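Penicillin-binding protein 2B (Streptococcus pneumoniae, PDB 2WAD) is a transpeptidase that forms peptide cross-links between adjacent glycan strands of cell wall peptidoglycan, as part of the elongasome that synthesises peripheral peptidoglycan. Local coordinates at residues 391-394 against 395-399; 471-474 against 475-479; 480-484 against 485-489; 513-517 against 518-522. All coordinates share one frame; numbering follows the deposited sequence.

Contact 1 of 4, residues 391-394 against 395-399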
ATOM      1  N   ALA A 391     -11.730 -17.426  16.019  1.00 37.22           N
ATOM      2  CA  ALA A 391     -10.543 -16.971  16.739  1.00 36.70           C
ATOM      3  C   ALA A 391     -10.818 -16.965  18.245  1.00 39.82           C
ATOM      4  O   ALA A 391      -9.932 -17.281  19.043  1.00 42.44           O
ATOM      5  CB  ALA A 391     -10.043 -15.598  16.233  1.00 33.64           C
ATOM      6  N   THR A 392     -12.041 -16.630  18.644  1.00 38.42           N
ATOM      7  CA  THR A 392     -12.400 -16.647  20.070  1.00 36.93           C
ATOM      8  C   THR A 392     -12.387 -18.033  20.686  1.00 38.06           C
ATOM      9  O   THR A 392     -11.929 -18.198  21.817  1.00 37.23           O
ATOM     10  CB  THR A 392     -13.799 -16.073  20.314  1.00 34.29           C
ATOM     11  OG1 THR A 392     -13.887 -14.794  19.670  1.00 33.78           O
ATOM     12  CG2 THR A 392     -14.032 -15.915  21.799  1.00 34.75           C
ATOM     13  N   ILE A 393     -12.932 -19.010  19.961  1.00 37.42           N
ATOM     14  CA  ILE A 393     -12.801 -20.400  20.353  1.00 35.62           C
ATOM     15  C   ILE A 393     -11.329 -20.798  20.456  1.00 37.61           C
ATOM     16  O   ILE A 393     -10.933 -21.517  21.374  1.00 38.23           O
ATOM     17  CB  ILE A 393     -13.587 -21.342  19.405  1.00 35.95           C
ATOM     18  CG1 ILE A 393     -15.074 -20.971  19.410  1.00 33.75           C
ATOM     19  CG2 ILE A 393     -13.537 -22.788  19.882  1.00 34.84           C
ATOM     20  CD1 ILE A 393     -15.917 -21.695  18.340  1.00 34.53           C
ATOM     21  N   SER A 394     -10.507 -20.382  19.501  1.00 38.18           N
ATOM     22  CA  SER A 394      -9.088 -20.720  19.582  1.00 38.47           C
ATOM     23  C   SER A 394      -8.505 -20.226  20.924  1.00 39.12           C
ATOM     24  O   SER A 394      -7.754 -20.926  21.598  1.00 38.23           O
ATOM     25  CB  SER A 394      -8.314 -20.094  18.425  1.00 38.68           C
ATOM     26  OG  SER A 394      -8.751 -20.578  17.166  1.00 37.21           O
ATOM     27  N   SER A 395      -8.848 -19.005  21.301  1.00 37.81           N
ATOM     28  CA  SER A 395      -8.378 -18.429  22.547  1.00 39.43           C
ATOM     29  C   SER A 395      -8.840 -19.254  23.748  1.00 39.28           C
ATOM     30  O   SER A 395      -8.117 -19.349  24.731  1.00 37.93           O
ATOM     31  CB  SER A 395      -8.836 -16.978  22.661  1.00 38.49           C
ATOM     32  OG  SER A 395      -8.020 -16.264  23.575  1.00 39.72           O
ATOM     33  N   GLY A 396     -10.037 -19.835  23.655  1.00 37.35           N
ATOM     34  CA  GLY A 396     -10.556 -20.771  24.638  1.00 38.95           C
ATOM     35  C   GLY A 396      -9.696 -22.019  24.792  1.00 39.44           C
ATOM     36  O   GLY A 396      -9.442 -22.458  25.908  1.00 40.04           O
ATOM     37  N   TRP A 397      -9.262 -22.612  23.685  1.00 38.49           N
ATOM     38  CA  TRP A 397      -8.344 -23.742  23.743  1.00 41.76           C
ATOM     39  C   TRP A 397      -6.978 -23.347  24.330  1.00 43.53           C
ATOM     40  O   TRP A 397      -6.470 -24.069  25.180  1.00 41.68           O
ATOM     41  CB  TRP A 397      -8.159 -24.371  22.356  1.00 44.26           C
ATOM     42  CG  TRP A 397      -9.359 -25.140  21.876  1.00 44.13           C
ATOM     43  CD1 TRP A 397     -10.137 -25.982  22.621  1.00 44.63           C
ATOM     44  CD2 TRP A 397      -9.910 -25.150  20.559  1.00 38.79           C
ATOM     45  NE1 TRP A 397     -11.130 -26.514  21.856  1.00 37.40           N
ATOM     46  CE2 TRP A 397     -11.024 -26.014  20.585  1.00 39.00           C
ATOM     47  CE3 TRP A 397      -9.573 -24.512  19.355  1.00 38.99           C
ATOM     48  CZ2 TRP A 397     -11.816 -26.249  19.460  1.00 34.01           C
ATOM     49  CZ3 TRP A 397     -10.363 -24.739  18.236  1.00 34.06           C
ATOM     50  CH2 TRP A 397     -11.474 -25.602  18.298  1.00 38.01           C
ATOM     51  N   GLU A 398      -6.403 -22.220  23.891  1.00 42.46           N
ATOM     52  CA  GLU A 398      -5.079 -21.777  24.342  1.00 43.87           C
ATOM     53  C   GLU A 398      -4.979 -21.526  25.837  1.00 45.14           C
ATOM     54  O   GLU A 398      -3.966 -21.854  26.455  1.00 44.44           O
ATOM     55  CB  GLU A 398      -4.549 -20.548  23.592  1.00 42.01           C
ATOM     56  CG  GLU A 398      -4.467 -20.752  22.105  1.00 42.90           C
ATOM     57  CD  GLU A 398      -4.088 -19.491  21.372  1.00 41.26           C
ATOM     58  OE1 GLU A 398      -3.536 -19.608  20.256  1.00 37.88           O
ATOM     59  OE2 GLU A 398      -4.358 -18.387  21.889  1.00 45.24           O
ATOM     60  N   ASN A 399      -6.047 -20.970  26.398  1.00 43.99           N
ATOM     61  CA  ASN A 399      -6.067 -20.568  27.790  1.00 44.44           C
ATOM     62  C   ASN A 399      -6.733 -21.578  28.735  1.00 43.49           C
ATOM     63  O   ASN A 399      -7.115 -21.240  29.842  1.00 42.80           O
ATOM     64  CB  ASN A 399      -6.670 -19.160  27.887  1.00 41.91           C
ATOM     65  CG  ASN A 399      -5.786 -18.137  27.230  1.00 45.88           C
ATOM     66  OD1 ASN A 399      -4.818 -17.684  27.831  1.00 48.00           O
ATOM     67  ND2 ASN A 399      -6.083 -17.783  25.973  1.00 46.75           N
TER

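Contact 2 of 4, residues 471-474 against 475-479. Unlike the reference sequence in segment 475-479: G476 (reference Glu).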
ATOM      1  N   LEU A 471      -9.725  -8.493  34.160  1.00 45.85           N
ATOM      2  CA  LEU A 471     -10.196  -7.902  32.914  1.00 44.41           C
ATOM      3  C   LEU A 471      -9.072  -7.531  31.942  1.00 45.87           C
ATOM      4  O   LEU A 471      -9.111  -7.885  30.760  1.00 44.56           O
ATOM      5  CB  LEU A 471     -11.062  -6.687  33.235  1.00 41.33           C
ATOM      6  CG  LEU A 471     -11.598  -5.852  32.083  1.00 45.38           C
ATOM      7  CD1 LEU A 471     -12.390  -6.745  31.110  1.00 45.13           C
ATOM      8  CD2 LEU A 471     -12.442  -4.700  32.652  1.00 44.08           C
ATOM      9  N   GLU A 472      -8.052  -6.828  32.420  1.00 45.24           N
ATOM     10  CA  GLU A 472      -6.968  -6.441  31.521  1.00 45.86           C
ATOM     11  C   GLU A 472      -6.213  -7.633  30.991  1.00 45.87           C
ATOM     12  O   GLU A 472      -5.837  -7.679  29.811  1.00 43.75           O
ATOM     13  CB  GLU A 472      -5.995  -5.486  32.206  1.00 45.87           C
ATOM     14  CG  GLU A 472      -6.632  -4.126  32.445  1.00 54.75           C
ATOM     15  CD  GLU A 472      -5.611  -3.082  32.842  1.00 61.20           C
ATOM     16  OE1 GLU A 472      -6.039  -1.959  33.154  1.00 61.18           O
ATOM     17  OE2 GLU A 472      -4.396  -3.386  32.827  1.00 70.60           O
ATOM     18  N   SER A 473      -5.979  -8.573  31.903  1.00 43.65           N
ATOM     19  CA  SER A 473      -5.304  -9.824  31.591  1.00 42.66           C
ATOM     20  C   SER A 473      -6.087 -10.573  30.498  1.00 41.77           C
ATOM     21  O   SER A 473      -5.516 -11.000  29.484  1.00 41.60           O
ATOM     22  CB  SER A 473      -5.241 -10.625  32.891  1.00 42.90           C
ATOM     23  OG  SER A 473      -4.968 -11.989  32.682  1.00 45.67           O
ATOM     24  N   ALA A 474      -7.397 -10.686  30.708  1.00 37.87           N
ATOM     25  CA  ALA A 474      -8.312 -11.368  29.801  1.00 39.33           C
ATOM     26  C   ALA A 474      -8.403 -10.734  28.406  1.00 37.07           C
ATOM     27  O   ALA A 474      -8.216 -11.423  27.408  1.00 38.19           O
ATOM     28  CB  ALA A 474      -9.674 -11.489  30.424  1.00 36.13           C
ATOM     29  N   MET A 475      -8.634  -9.423  28.351  1.00 39.46           N
ATOM     30  CA  MET A 475      -8.645  -8.681  27.089  1.00 38.35           C
ATOM     31  C   MET A 475      -7.315  -8.833  26.351  1.00 39.94           C
ATOM     32  O   MET A 475      -7.272  -8.947  25.125  1.00 39.64           O
ATOM     33  CB  MET A 475      -9.003  -7.210  27.329  1.00 34.75           C
ATOM     34  CG  MET A 475      -9.156  -6.396  26.039  1.00 37.80           C
ATOM     35  SD  MET A 475     -10.496  -6.948  24.951  1.00 39.34           S
ATOM     36  CE  MET A 475     -11.578  -5.514  25.023  1.00 38.23           C
ATOM     37  N   GLY A 476      -6.213  -8.899  27.095  1.00 40.56           N
ATOM     38  CA  GLY A 476      -4.908  -9.116  26.464  1.00 39.04           C
ATOM     39  C   GLY A 476      -4.759 -10.486  25.826  1.00 39.21           C
ATOM     40  O   GLY A 476      -4.152 -10.639  24.756  1.00 38.11           O
ATOM     41  N   LYS A 477      -5.290 -11.503  26.495  1.00 37.71           N
ATOM     42  CA  LYS A 477      -5.185 -12.863  25.980  1.00 38.71           C
ATOM     43  C   LYS A 477      -6.051 -13.080  24.738  1.00 39.57           C
ATOM     44  O   LYS A 477      -5.641 -13.789  23.816  1.00 39.02           O
ATOM     45  CB  LYS A 477      -5.573 -13.873  27.050  1.00 39.79           C
ATOM     46  CG  LYS A 477      -4.541 -14.084  28.144  1.00 43.90           C
ATOM     47  CD  LYS A 477      -5.120 -14.969  29.247  1.00 43.66           C
ATOM     48  CE  LYS A 477      -4.154 -15.072  30.432  1.00 54.35           C
ATOM     49  NZ  LYS A 477      -4.468 -16.232  31.320  1.00 52.44           N
ATOM     50  N   LEU A 478      -7.254 -12.500  24.752  1.00 37.99           N
ATOM     51  CA  LEU A 478      -8.158 -12.531  23.609  1.00 35.98           C
ATOM     52  C   LEU A 478      -7.511 -11.843  22.414  1.00 36.13           C
ATOM     53  O   LEU A 478      -7.432 -12.445  21.337  1.00 34.67           O
ATOM     54  CB  LEU A 478      -9.511 -11.863  23.956  1.00 35.56           C
ATOM     55  CG  LEU A 478     -10.605 -11.908  22.871  1.00 34.77           C
ATOM     56  CD1 LEU A 478     -11.165 -13.345  22.670  1.00 33.37           C
ATOM     57  CD2 LEU A 478     -11.754 -10.940  23.166  1.00 34.51           C
ATOM     58  N   ARG A 479      -7.054 -10.599  22.605  1.00 34.22           N
ATOM     59  CA  ARG A 479      -6.460  -9.814  21.526  1.00 31.58           C
ATOM     60  C   ARG A 479      -5.155 -10.420  21.011  1.00 35.82           C
ATOM     61  O   ARG A 479      -4.758 -10.251  19.840  1.00 34.48           O
ATOM     62  CB  ARG A 479      -6.240  -8.355  21.932  1.00 34.98           C
ATOM     63  CG  ARG A 479      -7.497  -7.508  22.157  1.00 31.36           C
ATOM     64  CD  ARG A 479      -7.129  -6.069  22.539  1.00 29.35           C
ATOM     65  NE  ARG A 479      -8.206  -5.122  22.239  1.00 34.51           N
ATOM     66  CZ  ARG A 479      -8.394  -3.955  22.845  1.00 37.16           C
ATOM     67  NH1 ARG A 479      -7.563  -3.552  23.809  1.00 32.55           N
ATOM     68  NH2 ARG A 479      -9.406  -3.174  22.481  1.00 31.74           N
TER

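Contact 3 of 4, residues 480-484 against 485-489. Unlike the reference sequence in segment 485-489: S489 (reference Thr).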
ATOM      1  N   SER A 480      -4.495 -11.171  21.882  1.00 35.27           N
ATOM      2  CA  SER A 480      -3.286 -11.873  21.459  1.00 35.40           C
ATOM      3  C   SER A 480      -3.600 -13.012  20.505  1.00 35.30           C
ATOM      4  O   SER A 480      -2.950 -13.164  19.455  1.00 34.94           O
ATOM      5  CB  SER A 480      -2.441 -12.310  22.671  1.00 35.76           C
ATOM      6  OG  SER A 480      -1.561 -13.372  22.345  1.00 37.66           O
ATOM      7  N   THR A 481      -4.577 -13.840  20.861  1.00 34.32           N
ATOM      8  CA  THR A 481      -5.074 -14.806  19.875  1.00 32.34           C
ATOM      9  C   THR A 481      -5.548 -14.160  18.574  1.00 32.08           C
ATOM     10  O   THR A 481      -5.175 -14.600  17.497  1.00 34.77           O
ATOM     11  CB  THR A 481      -6.226 -15.660  20.432  1.00 32.16           C
ATOM     12  OG1 THR A 481      -5.845 -16.161  21.720  1.00 34.41           O
ATOM     13  CG2 THR A 481      -6.512 -16.822  19.475  1.00 33.70           C
ATOM     14  N   PHE A 482      -6.423 -13.158  18.654  1.00 34.41           N
ATOM     15  CA  PHE A 482      -6.823 -12.400  17.462  1.00 33.41           C
ATOM     16  C   PHE A 482      -5.619 -11.974  16.597  1.00 35.09           C
ATOM     17  O   PHE A 482      -5.606 -12.227  15.387  1.00 34.23           O
ATOM     18  CB  PHE A 482      -7.642 -11.173  17.882  1.00 35.29           C
ATOM     19  CG  PHE A 482      -9.045 -11.495  18.377  1.00 33.76           C
ATOM     20  CD1 PHE A 482      -9.643 -12.717  18.114  1.00 39.00           C
ATOM     21  CD2 PHE A 482      -9.774 -10.561  19.090  1.00 34.31           C
ATOM     22  CE1 PHE A 482     -10.929 -13.007  18.567  1.00 43.36           C
ATOM     23  CE2 PHE A 482     -11.080 -10.830  19.511  1.00 42.59           C
ATOM     24  CZ  PHE A 482     -11.663 -12.067  19.268  1.00 37.37           C
ATOM     25  N   GLY A 483      -4.606 -11.361  17.213  1.00 32.94           N
ATOM     26  CA  GLY A 483      -3.351 -11.022  16.542  1.00 32.22           C
ATOM     27  C   GLY A 483      -2.633 -12.182  15.866  1.00 35.86           C
ATOM     28  O   GLY A 483      -2.019 -12.004  14.807  1.00 34.60           O
ATOM     29  N   GLU A 484      -2.739 -13.390  16.423  1.00 35.70           N
ATOM     30  CA  GLU A 484      -2.189 -14.576  15.751  1.00 37.11           C
ATOM     31  C   GLU A 484      -2.790 -14.841  14.367  1.00 35.39           C
ATOM     32  O   GLU A 484      -2.206 -15.570  13.556  1.00 34.30           O
ATOM     33  CB  GLU A 484      -2.388 -15.827  16.602  1.00 36.32           C
ATOM     34  CG  GLU A 484      -1.528 -15.883  17.864  1.00 39.74           C
ATOM     35  CD  GLU A 484      -1.731 -17.209  18.574  1.00 40.78           C
ATOM     36  OE1 GLU A 484      -2.706 -17.346  19.326  1.00 42.94           O
ATOM     37  OE2 GLU A 484      -0.934 -18.137  18.366  1.00 46.03           O
ATOM     38  N   TYR A 485      -3.964 -14.266  14.111  1.00 34.70           N
ATOM     39  CA  TYR A 485      -4.670 -14.500  12.859  1.00 31.13           C
ATOM     40  C   TYR A 485      -4.622 -13.251  12.018  1.00 34.36           C
ATOM     41  O   TYR A 485      -5.185 -13.195  10.898  1.00 31.88           O
ATOM     42  CB  TYR A 485      -6.116 -14.877  13.106  1.00 32.70           C
ATOM     43  CG  TYR A 485      -6.360 -16.306  13.532  1.00 33.29           C
ATOM     44  CD1 TYR A 485      -6.482 -17.323  12.602  1.00 30.71           C
ATOM     45  CD2 TYR A 485      -6.605 -16.613  14.872  1.00 36.64           C
ATOM     46  CE1 TYR A 485      -6.749 -18.651  13.017  1.00 33.82           C
ATOM     47  CE2 TYR A 485      -6.897 -17.903  15.281  1.00 30.09           C
ATOM     48  CZ  TYR A 485      -6.975 -18.925  14.355  1.00 37.78           C
ATOM     49  OH  TYR A 485      -7.249 -20.224  14.782  1.00 32.97           O
ATOM     50  N   GLY A 486      -3.929 -12.249  12.559  1.00 31.62           N
ATOM     51  CA  GLY A 486      -3.783 -10.964  11.880  1.00 29.49           C
ATOM     52  C   GLY A 486      -4.906  -9.994  12.178  1.00 29.80           C
ATOM     53  O   GLY A 486      -5.031  -8.927  11.567  1.00 29.73           O
ATOM     54  N   LEU A 487      -5.765 -10.358  13.113  1.00 31.14           N
ATOM     55  CA  LEU A 487      -6.858  -9.465  13.498  1.00 30.33           C
ATOM     56  C   LEU A 487      -6.354  -8.493  14.584  1.00 31.90           C
ATOM     57  O   LEU A 487      -6.263  -8.861  15.752  1.00 32.43           O
ATOM     58  CB  LEU A 487      -8.031 -10.308  14.026  1.00 29.20           C
ATOM     59  CG  LEU A 487      -8.585 -11.368  13.049  1.00 30.83           C
ATOM     60  CD1 LEU A 487      -9.615 -12.267  13.681  1.00 27.92           C
ATOM     61  CD2 LEU A 487      -9.182 -10.670  11.818  1.00 29.95           C
ATOM     62  N   GLY A 488      -6.024  -7.260  14.214  1.00 33.70           N
ATOM     63  CA  GLY A 488      -5.486  -6.282  15.169  1.00 33.02           C
ATOM     64  C   GLY A 488      -3.964  -6.210  15.156  1.00 35.37           C
ATOM     65  O   GLY A 488      -3.382  -5.480  15.938  1.00 34.04           O
ATOM     66  N   SER A 489      -3.307  -6.932  14.249  1.00 35.55           N
ATOM     67  CA  SER A 489      -1.850  -6.851  14.144  1.00 38.98           C
ATOM     68  C   SER A 489      -1.485  -6.568  12.697  1.00 37.94           C
ATOM     69  O   SER A 489      -2.315  -6.789  11.812  1.00 37.08           O
ATOM     70  CB  SER A 489      -1.181  -8.166  14.594  1.00 37.30           C
ATOM     71  OG  SER A 489      -1.723  -9.272  13.893  1.00 40.04           O
TER

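Contact 4 of 4, residues 513-517 against 518-522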
ATOM      1  N   ILE A 513     -16.466  -8.477  26.402  1.00 37.02           N
ATOM      2  CA  ILE A 513     -17.518  -9.396  25.996  1.00 36.40           C
ATOM      3  C   ILE A 513     -17.922  -9.196  24.522  1.00 37.83           C
ATOM      4  O   ILE A 513     -17.930 -10.165  23.767  1.00 37.32           O
ATOM      5  CB  ILE A 513     -18.739  -9.286  26.924  1.00 35.87           C
ATOM      6  CG1 ILE A 513     -18.399  -9.823  28.325  1.00 35.81           C
ATOM      7  CG2 ILE A 513     -19.925 -10.046  26.340  1.00 40.52           C
ATOM      8  CD1 ILE A 513     -17.819 -11.273  28.342  1.00 30.53           C
ATOM      9  N   THR A 514     -18.228  -7.969  24.101  1.00 37.73           N
ATOM     10  CA  THR A 514     -18.583  -7.733  22.699  1.00 37.92           C
ATOM     11  C   THR A 514     -17.429  -8.025  21.736  1.00 38.79           C
ATOM     12  O   THR A 514     -17.675  -8.402  20.584  1.00 37.38           O
ATOM     13  CB  THR A 514     -19.114  -6.305  22.409  1.00 38.19           C
ATOM     14  OG1 THR A 514     -18.182  -5.325  22.898  1.00 41.98           O
ATOM     15  CG2 THR A 514     -20.517  -6.086  23.049  1.00 38.07           C
ATOM     16  N   ASN A 515     -16.188  -7.807  22.171  1.00 36.60           N
ATOM     17  CA  ASN A 515     -15.034  -8.109  21.308  1.00 36.98           C
ATOM     18  C   ASN A 515     -15.052  -9.578  20.929  1.00 33.21           C
ATOM     19  O   ASN A 515     -14.676  -9.942  19.820  1.00 34.65           O
ATOM     20  CB  ASN A 515     -13.710  -7.714  21.991  1.00 34.01           C
ATOM     21  CG  ASN A 515     -12.630  -7.310  21.000  1.00 37.58           C
ATOM     22  OD1 ASN A 515     -12.912  -6.838  19.897  1.00 31.37           O
ATOM     23  ND2 ASN A 515     -11.373  -7.448  21.417  1.00 35.75           N
ATOM     24  N   ALA A 516     -15.548 -10.410  21.846  1.00 36.96           N
ATOM     25  CA  ALA A 516     -15.601 -11.864  21.669  1.00 37.08           C
ATOM     26  C   ALA A 516     -16.492 -12.342  20.518  1.00 38.57           C
ATOM     27  O   ALA A 516     -16.312 -13.451  19.992  1.00 35.50           O
ATOM     28  CB  ALA A 516     -16.012 -12.553  22.972  1.00 36.68           C
ATOM     29  N   PHE A 517     -17.468 -11.522  20.138  1.00 37.54           N
ATOM     30  CA  PHE A 517     -18.280 -11.862  18.980  1.00 35.95           C
ATOM     31  C   PHE A 517     -18.185 -10.762  17.920  1.00 36.44           C
ATOM     32  O   PHE A 517     -19.068 -10.592  17.082  1.00 38.44           O
ATOM     33  CB  PHE A 517     -19.726 -12.273  19.375  1.00 36.93           C
ATOM     34  CG  PHE A 517     -20.488 -11.253  20.211  1.00 31.75           C
ATOM     35  CD1 PHE A 517     -20.526 -11.363  21.600  1.00 30.70           C
ATOM     36  CD2 PHE A 517     -21.228 -10.242  19.618  1.00 35.67           C
ATOM     37  CE1 PHE A 517     -21.238 -10.467  22.393  1.00 34.24           C
ATOM     38  CE2 PHE A 517     -21.959  -9.312  20.400  1.00 32.79           C
ATOM     39  CZ  PHE A 517     -21.954  -9.420  21.800  1.00 33.72           C
ATOM     40  N   GLY A 518     -17.087 -10.008  17.957  1.00 36.19           N
ATOM     41  CA  GLY A 518     -16.715  -9.138  16.859  1.00 29.47           C
ATOM     42  C   GLY A 518     -17.495  -7.835  16.783  1.00 33.33           C
ATOM     43  O   GLY A 518     -17.745  -7.313  15.691  1.00 29.74           O
ATOM     44  N   GLN A 519     -17.846  -7.292  17.945  1.00 33.07           N
ATOM     45  CA  GLN A 519     -18.488  -5.988  18.009  1.00 36.98           C
ATOM     46  C   GLN A 519     -17.672  -5.018  18.861  1.00 38.42           C
ATOM     47  O   GLN A 519     -18.235  -4.244  19.603  1.00 41.60           O
ATOM     48  CB  GLN A 519     -19.920  -6.075  18.547  1.00 36.87           C
ATOM     49  CG  GLN A 519     -20.892  -6.929  17.725  1.00 40.05           C
ATOM     50  CD  GLN A 519     -21.235  -6.333  16.370  1.00 42.35           C
ATOM     51  OE1 GLN A 519     -21.317  -7.047  15.365  1.00 47.56           O
ATOM     52  NE2 GLN A 519     -21.467  -5.027  16.336  1.00 47.94           N
ATOM     53  N   PHE A 520     -16.348  -5.012  18.762  1.00 38.24           N
ATOM     54  CA  PHE A 520     -15.599  -3.960  19.471  1.00 35.82           C
ATOM     55  C   PHE A 520     -14.424  -3.525  18.608  1.00 34.59           C
ATOM     56  O   PHE A 520     -14.524  -2.519  17.910  1.00 34.39           O
ATOM     57  CB  PHE A 520     -15.204  -4.353  20.916  1.00 35.63           C
ATOM     58  CG  PHE A 520     -14.616  -3.217  21.723  1.00 32.56           C
ATOM     59  CD1 PHE A 520     -15.332  -2.049  21.921  1.00 40.10           C
ATOM     60  CD2 PHE A 520     -13.333  -3.292  22.240  1.00 30.25           C
ATOM     61  CE1 PHE A 520     -14.791  -0.979  22.636  1.00 42.66           C
ATOM     62  CE2 PHE A 520     -12.785  -2.233  22.965  1.00 36.93           C
ATOM     63  CZ  PHE A 520     -13.511  -1.064  23.148  1.00 39.97           C
ATOM     64  N   ASP A 521     -13.331  -4.282  18.569  1.00 33.40           N
ATOM     65  CA  ASP A 521     -12.204  -3.828  17.745  1.00 33.24           C
ATOM     66  C   ASP A 521     -12.643  -3.853  16.268  1.00 35.87           C
ATOM     67  O   ASP A 521     -13.373  -4.776  15.884  1.00 36.55           O
ATOM     68  CB  ASP A 521     -11.003  -4.762  17.944  1.00 33.08           C
ATOM     69  CG  ASP A 521     -10.398  -4.659  19.331  1.00 35.97           C
ATOM     70  OD1 ASP A 521     -10.735  -3.702  20.046  1.00 31.55           O
ATOM     71  OD2 ASP A 521      -9.592  -5.526  19.723  1.00 35.99           O
ATOM     72  N   ASN A 522     -12.203  -2.873  15.471  1.00 33.78           N
ATOM     73  CA  ASN A 522     -12.375  -2.786  14.010  1.00 34.28           C
ATOM     74  C   ASN A 522     -11.115  -3.228  13.244  1.00 37.19           C
ATOM     75  O   ASN A 522     -10.000  -2.856  13.621  1.00 38.03           O
ATOM     76  CB  ASN A 522     -12.618  -1.327  13.562  1.00 32.06           C
ATOM     77  CG  ASN A 522     -13.989  -0.763  13.977  1.00 36.69           C
ATOM     78  OD1 ASN A 522     -14.660  -0.083  13.190  1.00 41.81           O
ATOM     79  ND2 ASN A 522     -14.402  -1.022  15.213  1.00 38.24           N
TER

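Contact 1 of 4, residues 391-394 against 395-399
I393 and W397, one turn apart on helix 389-398, lie side by side and point the same way. The apolar part of the contact is a CH-pi interaction: the methyl CG2 of I393 stands over one face of the W397 benzene ring, 3.9 Å from its centroid and 13° off the ring normal. CG2 is the I393 branch that faces the ring because CG1 takes the position anti to the carbonyl carbon (chi1 -59°). The nearest ring atom to this methyl is W397 CH2, 3.8 Å from I393 CG2.

Backbone hydrogen bonds tie the two turns, from S395 N to A391 O (3.0 Å) through to E398 N on S394 O (3.0 Å). The helix ends at E398, and N399, the first residue beyond it, folds its side chain back: its ND2 reaches S395 O at 2.9 Å with a nearly straight N-H (164°), and N399 N shares that oxygen at 3.1 Å.

The polar side chains bond mainly to neighbouring elements. T392 OG1 is hydrogen-bonded to A516 O and W397 NE1 to G404 O, while S394 OG bonds both A390 O and Y485 OH. S395 OG and E398 OE2 converge on the hydroxyl of T481.

The doubly used S395 carbonyl closes a helix that starts close after the acyl-ester serine S386, and the buried hydroxyls find their partners mainly in neighbouring elements, so that hydrogen bonding as well as apolar packing fixes this helix in the transpeptidase domain.

Contact 2 of 4, residues 471-474 against 475-479
A474 and L478 mark the tight side of this two-turn piece of helix 471-484: L478 N bonds A474 O at 3.0 Å, and L478 CB lies 3.7 Å from the same oxygen. On the same side M475 N meets L471 O at 2.9 Å, almost dead straight at 176°. The M475 side chain sets off with CG anti to the backbone N and then bends twice, so that its thioether leads away from the first turn toward Y507, N515 and F512, the last of which also packs on L471 and A474. M475 CG rests on one face of the R479 guanidinium, 3.7 Å above the plane and toward the rim. This flat group is gripped from elsewhere as well, by a salt bridge to D521 and a hydrogen bond to P504 O.

The solvent side is looser. G476 N and K477 N still bond E472 O and S473 O, both at 3.0 Å, but with the N-H bent to 148° and 145°. Little side-chain contact backs them up: the extended K477 chain runs past S473, with CG 3.5 Å from S473 O and CE 3.9 Å from S473 OG, the latter a van der Waals touch of a methylene on the hydroxyl oxygen, with no hydrogen bond. G476, a glutamate in the reference sequence, adds only backbone here.

Apolar side chains and a clamped arginine on one flank, with serine, glutamate, glycine and lysine on the other, make this an amphipathic helix, here one of those in the helical part of the penicillin-binding transpeptidase domain.

Contact 3 of 4, residues 480-484 against 485-489
F482 O is gripped by two backbone donors as helix 471-484 gives out: Y485 N and L487 N, each 2.9 Å away, approach it from opposite faces of the carbonyl plane. The neighbouring carbonyl is doubly held as well. G486 N bonds G483 O at 3.0 Å from high above its plane, 71° out of it, whereas S489 OG donates to the same oxygen at 2.9 Å within the plane, on a lone pair. Different approach directions let one oxygen serve both donors. The S489 hydroxyl gets there because it is placed between its own backbone N and carbonyl carbon (chi1 54°), turned in over the helix end; the reference sequence has threonine at this position.

The apolar companion of these bonds is F482 against L487, with CB to CB at 4.0 Å; both side chains continue onto Y523. Y485 turns its ring so that an edge meets the last turn, CD2 lying 3.6 Å from T481 O near the ring plane, while T481 CG2 makes a longer contact of 4.3 Å with Y485 CE2. Farther out the Y485 ring packs edge-to-face with Y531. The E484 carboxylate bonds N575 N through OE2, and E484 O takes N572 ND2.

G486 has a positive phi of 88°, at which a CB would press on the carbonyl oxygen before it. Its N bonded to G483 O, the next N bonded to F482 O and the F482-L487 apolar contact together make a Schellman motif, which ends the helix and turns the chain into the loop leading to helix 509-515.

Contact 4 of 4, residues 513-517 against 518-522
N515 and D521 meet through both ends of the N515 amide. OD1 accepts D521 N at 2.9 Å, nearly straight at 170° though from above the amide plane, and ND2 makes a weak bond of 3.1 Å to D521 OD2, the amide and carboxylate planes being 70° apart. F520 is wedged beside this pair: its CB lies 3.5 Å from N515 OD1, and its ring presents an edge to N515 CG.

Behind these side chains stands a Schellman motif closing helix 509-515. Q519 N bonds T514 O at 2.9 Å, G518 N bonds N515 O at 3.0 Å, and G518 takes the positive phi. The F517 side chain projects between its backbone N and carbonyl carbon (chi1 55°), which puts the ring under T514 O, with that oxygen over the centre of one face; F517 CE2 touches Q519 CG at 3.7 Å.

Farther out, F517 packs on N445, V448 and V449, and its side chain is about 5 Å from that of the acyl-ester serine S386, while G518 pairs by backbone with G385. D521 OD1 is engaged by R479. Shared between a guanidinium and an amide, the D521 carboxylate probably stays ionised and may help orient the amide, whose OD1 ties the loop to the helix end through D521 N.

In the fold
Contacts 1 and 3 are buried, whereas contacts 2 and 4 are partly open, each with a solvent side. Contacts 2 and 3 share helix 471-484, the first within its regular turns and the second at its C-terminal end; contact 4 closes helix 509-515, the next in the chain, with the same type of motif as contact 3. All four belong to the transpeptidase domain; every pair touches except contacts 2 and 3, joined through the chain. Hydroxyls and carboxylates knit contact 1 to contact 3, and a single T392 hydroxyl reaches contact 4. Between contacts 2 and 4 the polar tie is a salt bridge, R479 to D521, backed by packing on N515. Nearest the acyl-ester serine lies contact 4.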